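Local coordinates for protein octenoyl-CoA reductase/carboxylase (Streptomyces sp., PDB 4A0S) that catalyses the NADPH-dependent reductive carboxylation of 2-octenoyl-CoA, supplying an unusual extender unit for cinnabaramide polyketide biosynthesis, at residues 4-9 with 14-19; 63-68 with 126-131. One frame throughout, in Å; residues are numbered along the deposited sequence.

Contact 1 of 2, residues 4-9 with 14-19; sequences SRAVLD and AEIEAA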
loop_
_atom_site.group_PDB
_atom_site.type_symbol
_atom_site.label_atom_id
_atom_site.label_comp_id
_atom_site.label_asym_id
_atom_site.label_seq_id
_atom_site.Cartn_x
_atom_site.Cartn_y
_atom_site.Cartn_z
ATOM N N SER A 4 35.019 30.557 10.609
ATOM C CA SER A 4 33.950 31.190 9.831
ATOM C C SER A 4 34.526 31.886 8.607
ATOM O O SER A 4 33.917 31.858 7.549
ATOM C CB SER A 4 33.111 32.153 10.675
ATOM O OG SER A 4 33.874 33.267 11.096
ATOM N N ARG A 5 35.707 32.488 8.753
ATOM C CA ARG A 5 36.395 33.128 7.627
ATOM C C ARG A 5 36.719 32.092 6.550
ATOM O O ARG A 5 36.444 32.319 5.378
ATOM C CB ARG A 5 37.662 33.861 8.082
ATOM C CG ARG A 5 37.390 35.131 8.897
ATOM C CD ARG A 5 38.675 35.835 9.357
ATOM N NE ARG A 5 38.669 35.978 10.816
ATOM C CZ ARG A 5 39.538 35.392 11.641
ATOM N NH1 ARG A 5 40.532 34.651 11.159
ATOM N NH2 ARG A 5 39.432 35.571 12.957
ATOM N N ALA A 6 37.281 30.953 6.954
ATOM C CA ALA A 6 37.581 29.856 6.027
ATOM C C ALA A 6 36.334 29.433 5.245
ATOM O O ALA A 6 36.364 29.334 4.021
ATOM C CB ALA A 6 38.167 28.656 6.777
ATOM N N VAL A 7 35.239 29.221 5.964
ATOM C CA VAL A 7 33.962 28.824 5.362
ATOM C C VAL A 7 33.490 29.888 4.383
ATOM O O VAL A 7 33.191 29.593 3.231
ATOM C CB VAL A 7 32.894 28.628 6.458
ATOM C CG1 VAL A 7 31.531 28.417 5.851
ATOM C CG2 VAL A 7 33.277 27.468 7.339
ATOM N N LEU A 8 33.456 31.129 4.853
ATOM C CA LEU A 8 33.004 32.262 4.052
ATOM C C LEU A 8 33.937 32.524 2.880
ATOM O O LEU A 8 33.497 32.997 1.840
ATOM C CB LEU A 8 32.857 33.520 4.914
ATOM C CG LEU A 8 31.685 33.462 5.908
ATOM C CD1 LEU A 8 31.539 34.777 6.668
ATOM C CD2 LEU A 8 30.357 33.073 5.216
ATOM N N ASP A 9 35.213 32.192 3.041
ATOM C CA ASP A 9 36.181 32.397 1.971
ATOM C C ASP A 9 36.136 31.259 0.950
ATOM O O ASP A 9 36.825 31.303 -0.068
ATOM C CB ASP A 9 37.590 32.619 2.538
ATOM C CG ASP A 9 37.703 33.925 3.337
ATOM O OD1 ASP A 9 36.742 34.730 3.328
ATOM O OD2 ASP A 9 38.750 34.149 3.990
ATOM N N ALA A 14 40.818 20.820 3.837
ATOM C CA ALA A 14 41.951 20.844 4.765
ATOM C C ALA A 14 42.031 22.136 5.578
ATOM O O ALA A 14 42.254 22.099 6.786
ATOM C CB ALA A 14 43.258 20.600 4.015
ATOM N N GLU A 15 41.849 23.269 4.899
ATOM C CA GLU A 15 41.857 24.596 5.529
ATOM C C GLU A 15 40.737 24.744 6.551
ATOM O O GLU A 15 40.916 25.359 7.616
ATOM C CB GLU A 15 41.690 25.672 4.470
ATOM C CG GLU A 15 42.960 25.967 3.684
ATOM C CD GLU A 15 42.764 27.093 2.690
ATOM O OE1 GLU A 15 42.211 26.841 1.593
ATOM O OE2 GLU A 15 43.147 28.238 3.020
ATOM N N ILE A 16 39.574 24.195 6.212
ATOM C CA ILE A 16 38.440 24.216 7.119
ATOM C C ILE A 16 38.710 23.362 8.359
ATOM O O ILE A 16 38.446 23.801 9.482
ATOM C CB ILE A 16 37.128 23.831 6.402
ATOM C CG1 ILE A 16 36.752 24.943 5.411
ATOM C CG2 ILE A 16 35.999 23.621 7.413
ATOM C CD1 ILE A 16 35.563 24.631 4.515
ATOM N N GLU A 17 39.263 22.167 8.160
ATOM C CA GLU A 17 39.635 21.292 9.288
ATOM C C GLU A 17 40.747 21.885 10.140
ATOM O O GLU A 17 40.785 21.652 11.355
ATOM C CB GLU A 17 40.117 19.923 8.818
ATOM C CG GLU A 17 39.201 19.178 7.909
ATOM C CD GLU A 17 39.646 17.732 7.741
ATOM O OE1 GLU A 17 39.630 16.979 8.742
ATOM O OE2 GLU A 17 40.029 17.354 6.617
ATOM N N ALA A 18 41.661 22.624 9.502
ATOM C CA ALA A 18 42.792 23.239 10.199
ATOM C C ALA A 18 42.352 24.427 11.049
ATOM O O ALA A 18 43.008 24.759 12.047
ATOM C CB ALA A 18 43.862 23.669 9.221
ATOM N N ALA A 19 41.256 25.072 10.642
ATOM C CA ALA A 19 40.725 26.220 11.374
ATOM C C ALA A 19 40.020 25.727 12.635
ATOM O O ALA A 19 39.096 24.916 12.542
ATOM C CB ALA A 19 39.772 27.010 10.501
#
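Ala6 sits at the middle of this small interface, its methyl group touching both Ile16 and Ala19. The CB of Ala6 lies 4.2 Å from CG1 of Ile16, 4.4 Å from CB of Ala19 and 4.4 Å from the carbonyl O of Glu15. With an alanine at this point the two backbones can approach closely: the CA atoms of Ala6 and Ile16 are 5.8 Å apart. Ile16 reaches over from its own helix with a chi1 of -68°, which turns CG1 to the methyl of Ala6; Val7 is no more than a loose neighbour. No hydrogen bond crosses between the segments; the side-chain contacts are between apolar groups, with Glu15 O as the one polar atom that Ala6 CB approaches.

Ala19 is where the second helix gives out. Its N–H still makes weak hydrogen bonds back to the carbonyls of Glu15 and Ile16, while the guanidinium of Arg123 bonds to Ile16 O and Ala19 O, holding this C-terminal end in place against strand 117-124. Glu15 turns its carboxylate to the hydroxyl of Ser12, in the short linker. Underneath, Val7 packs on Val120 and Val122, and Ile16 shares Val122 while also meeting Pro133. The two short helices run in roughly opposite directions, forming an N-terminal helical hairpin that lies against the β-sheet of the GroES-like domain.

Contact 2 of 2, residues 63-68 with 126-131; sequences DEVLVA and IGVRRW
Val128 pushes its side chain against the start of strand 64-73, meeting Asp63, Glu64 and Val65 in the GroES-like β-domain of this medium-chain dehydrogenase/reductase fold. It belongs to the loop that joins the antiparallel strands 117-124 and 136-139. CG1 of Val128, trans to the backbone N (chi1 173°), goes to the side chain of Val65, and the two valines cross at about a right angle. CG2 of Val128 also comes 3.8 Å from CG2 of Val65 but lies chiefly over the backbone of Asp63 and Glu64. This same Val128 CG2 is 3.5 Å from Asp63 C.

Asp63 contributes main chain here, since its CB points away from the loop; its CA comes within 4.9 Å of the CA of Gly127. Val65 points toward the loop and also packs on Val121 and Leu184. The same loop also faces a second subunit: Arg129 NE and Arg130 NH1 form salt bridges with one carboxylate oxygen of Asp145 of that chain, and Arg129 N bonds to its Gln147. Back at the strand, Val128 CG1 is 3.6 Å from Val65 CG2, and the closest approach is 3.2 Å, from Val128 CG2 to the carbonyl O of Glu64.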
loop_
_atom_site.group_PDB
_atom_site.type_symbol
_atom_site.label_atom_id
_atom_site.label_comp_id
_atom_site.label_asym_id
_atom_site.label_seq_id
_atom_site.Cartn_x
_atom_site.Cartn_y
_atom_site.Cartn_z
ATOM N N ASP A 63 28.278 10.488 15.370
ATOM C CA ASP A 63 27.405 10.366 14.213
ATOM C C ASP A 63 26.937 11.768 13.807
ATOM O O ASP A 63 26.039 11.922 12.987
ATOM C CB ASP A 63 26.201 9.512 14.564
ATOM C CG ASP A 63 25.338 10.149 15.640
ATOM O OD1 ASP A 63 25.883 10.895 16.499
ATOM O OD2 ASP A 63 24.106 9.927 15.626
ATOM N N GLU A 64 27.565 12.784 14.379
ATOM C CA GLU A 64 27.116 14.147 14.143
ATOM C C GLU A 64 28.054 14.939 13.274
ATOM O O GLU A 64 29.219 14.598 13.122
ATOM C CB GLU A 64 26.935 14.876 15.457
ATOM C CG GLU A 64 25.629 14.567 16.140
ATOM C CD GLU A 64 25.602 15.087 17.561
ATOM O OE1 GLU A 64 26.578 15.738 17.988
ATOM O OE2 GLU A 64 24.609 14.836 18.271
ATOM N N VAL A 65 27.531 16.036 12.742
ATOM C CA VAL A 65 28.288 16.900 11.877
ATOM C C VAL A 65 28.072 18.310 12.363
ATOM O O VAL A 65 26.963 18.678 12.736
ATOM C CB VAL A 65 27.813 16.758 10.420
ATOM C CG1 VAL A 65 28.512 17.728 9.550
ATOM C CG2 VAL A 65 28.072 15.323 9.918
ATOM N N LEU A 66 29.159 19.075 12.413
ATOM C CA LEU A 66 29.049 20.461 12.787
ATOM C C LEU A 66 28.968 21.190 11.483
ATOM O O LEU A 66 29.844 21.052 10.643
ATOM C CB LEU A 66 30.262 20.905 13.577
ATOM C CG LEU A 66 30.226 22.355 14.044
ATOM C CD1 LEU A 66 29.075 22.618 15.042
ATOM C CD2 LEU A 66 31.581 22.602 14.671
ATOM N N VAL A 67 27.909 21.961 11.322
ATOM C CA VAL A 67 27.677 22.707 10.105
ATOM C C VAL A 67 27.876 24.173 10.439
ATOM O O VAL A 67 27.341 24.630 11.440
ATOM C CB VAL A 67 26.218 22.498 9.622
ATOM C CG1 VAL A 67 25.882 23.393 8.430
ATOM C CG2 VAL A 67 25.987 21.040 9.289
ATOM N N ALA A 68 28.676 24.878 9.629
ATOM C CA ALA A 68 28.709 26.341 9.665
ATOM C C ALA A 68 27.458 26.730 8.915
ATOM O O ALA A 68 27.378 26.546 7.709
ATOM C CB ALA A 68 29.950 26.896 8.952
ATOM N N ILE A 126 33.565 10.819 14.185
ATOM C CA ILE A 126 34.371 9.722 13.652
ATOM C C ILE A 126 33.516 8.637 13.021
ATOM O O ILE A 126 34.018 7.761 12.309
ATOM C CB ILE A 126 35.280 9.103 14.718
ATOM C CG1 ILE A 126 34.448 8.571 15.903
ATOM C CG2 ILE A 126 36.318 10.156 15.144
ATOM C CD1 ILE A 126 35.177 7.505 16.745
ATOM N N GLY A 127 32.223 8.680 13.320
ATOM C CA GLY A 127 31.278 7.726 12.751
ATOM C C GLY A 127 30.527 8.262 11.555
ATOM O O GLY A 127 29.623 7.605 11.040
ATOM N N VAL A 128 30.885 9.457 11.101
ATOM C CA VAL A 128 30.174 10.042 9.969
ATOM C C VAL A 128 30.848 9.599 8.681
ATOM O O VAL A 128 32.072 9.640 8.561
ATOM C CB VAL A 128 30.113 11.579 10.077
ATOM C CG1 VAL A 128 29.523 12.202 8.803
ATOM C CG2 VAL A 128 29.304 11.960 11.285
ATOM N N ARG A 129 30.038 9.141 7.735
ATOM C CA ARG A 129 30.531 8.731 6.444
ATOM C C ARG A 129 30.353 9.811 5.408
ATOM O O ARG A 129 29.405 10.589 5.465
ATOM C CB ARG A 129 29.803 7.473 5.993
ATOM C CG ARG A 129 30.215 6.301 6.849
ATOM C CD ARG A 129 29.532 5.042 6.466
ATOM N NE ARG A 129 28.184 4.966 6.999
ATOM C CZ ARG A 129 27.865 4.741 8.274
ATOM N NH1 ARG A 129 28.797 4.596 9.220
ATOM N NH2 ARG A 129 26.589 4.686 8.612
ATOM N N ARG A 130 31.310 9.853 4.486
ATOM C CA ARG A 130 31.185 10.546 3.207
ATOM C C ARG A 130 31.259 12.058 3.300
ATOM O O ARG A 130 32.021 12.677 2.551
ATOM C CB ARG A 130 29.951 10.076 2.426
ATOM C CG ARG A 130 30.011 8.615 2.005
ATOM C CD ARG A 130 28.740 8.235 1.247
ATOM N NE ARG A 130 27.555 8.213 2.108
ATOM C CZ ARG A 130 27.226 7.212 2.924
ATOM N NH1 ARG A 130 27.997 6.136 3.011
ATOM N NH2 ARG A 130 26.125 7.288 3.660
ATOM N N TRP A 131 30.494 12.667 4.196
ATOM C CA TRP A 131 30.584 14.118 4.368
ATOM C C TRP A 131 31.968 14.531 4.781
ATOM O O TRP A 131 32.667 13.823 5.507
ATOM C CB TRP A 131 29.605 14.638 5.415
ATOM C CG TRP A 131 28.238 14.342 5.043
ATOM C CD1 TRP A 131 27.418 13.432 5.625
ATOM C CD2 TRP A 131 27.520 14.904 3.952
ATOM N NE1 TRP A 131 26.213 13.404 4.978
ATOM C CE2 TRP A 131 26.245 14.303 3.946
ATOM C CE3 TRP A 131 27.818 15.874 2.989
ATOM C CZ2 TRP A 131 25.265 14.634 3.007
ATOM C CZ3 TRP A 131 26.846 16.199 2.046
ATOM C CH2 TRP A 131 25.593 15.585 2.062
#

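Contacts 1 and 2 follow one another along the chain, and their centres lie 16 Å apart in space. They meet directly where CG2 of Val7 packs 3.7 Å from CB of Ala68, so the N-terminal hairpin rests on the same strand 64-73 whose beginning is covered by the loop 126-131. Arg123 ties them further: its guanidinium holds the end of the second helix in contact 1, while its backbone pairs with Leu66 of contact 2. Both lie away from the NADP and acyl-CoA sites, with centres about 29 and 22 Å from the centre of the chain. Contact 2 adjoins a second subunit, whereas no other chain of the tetramer touches contact 1.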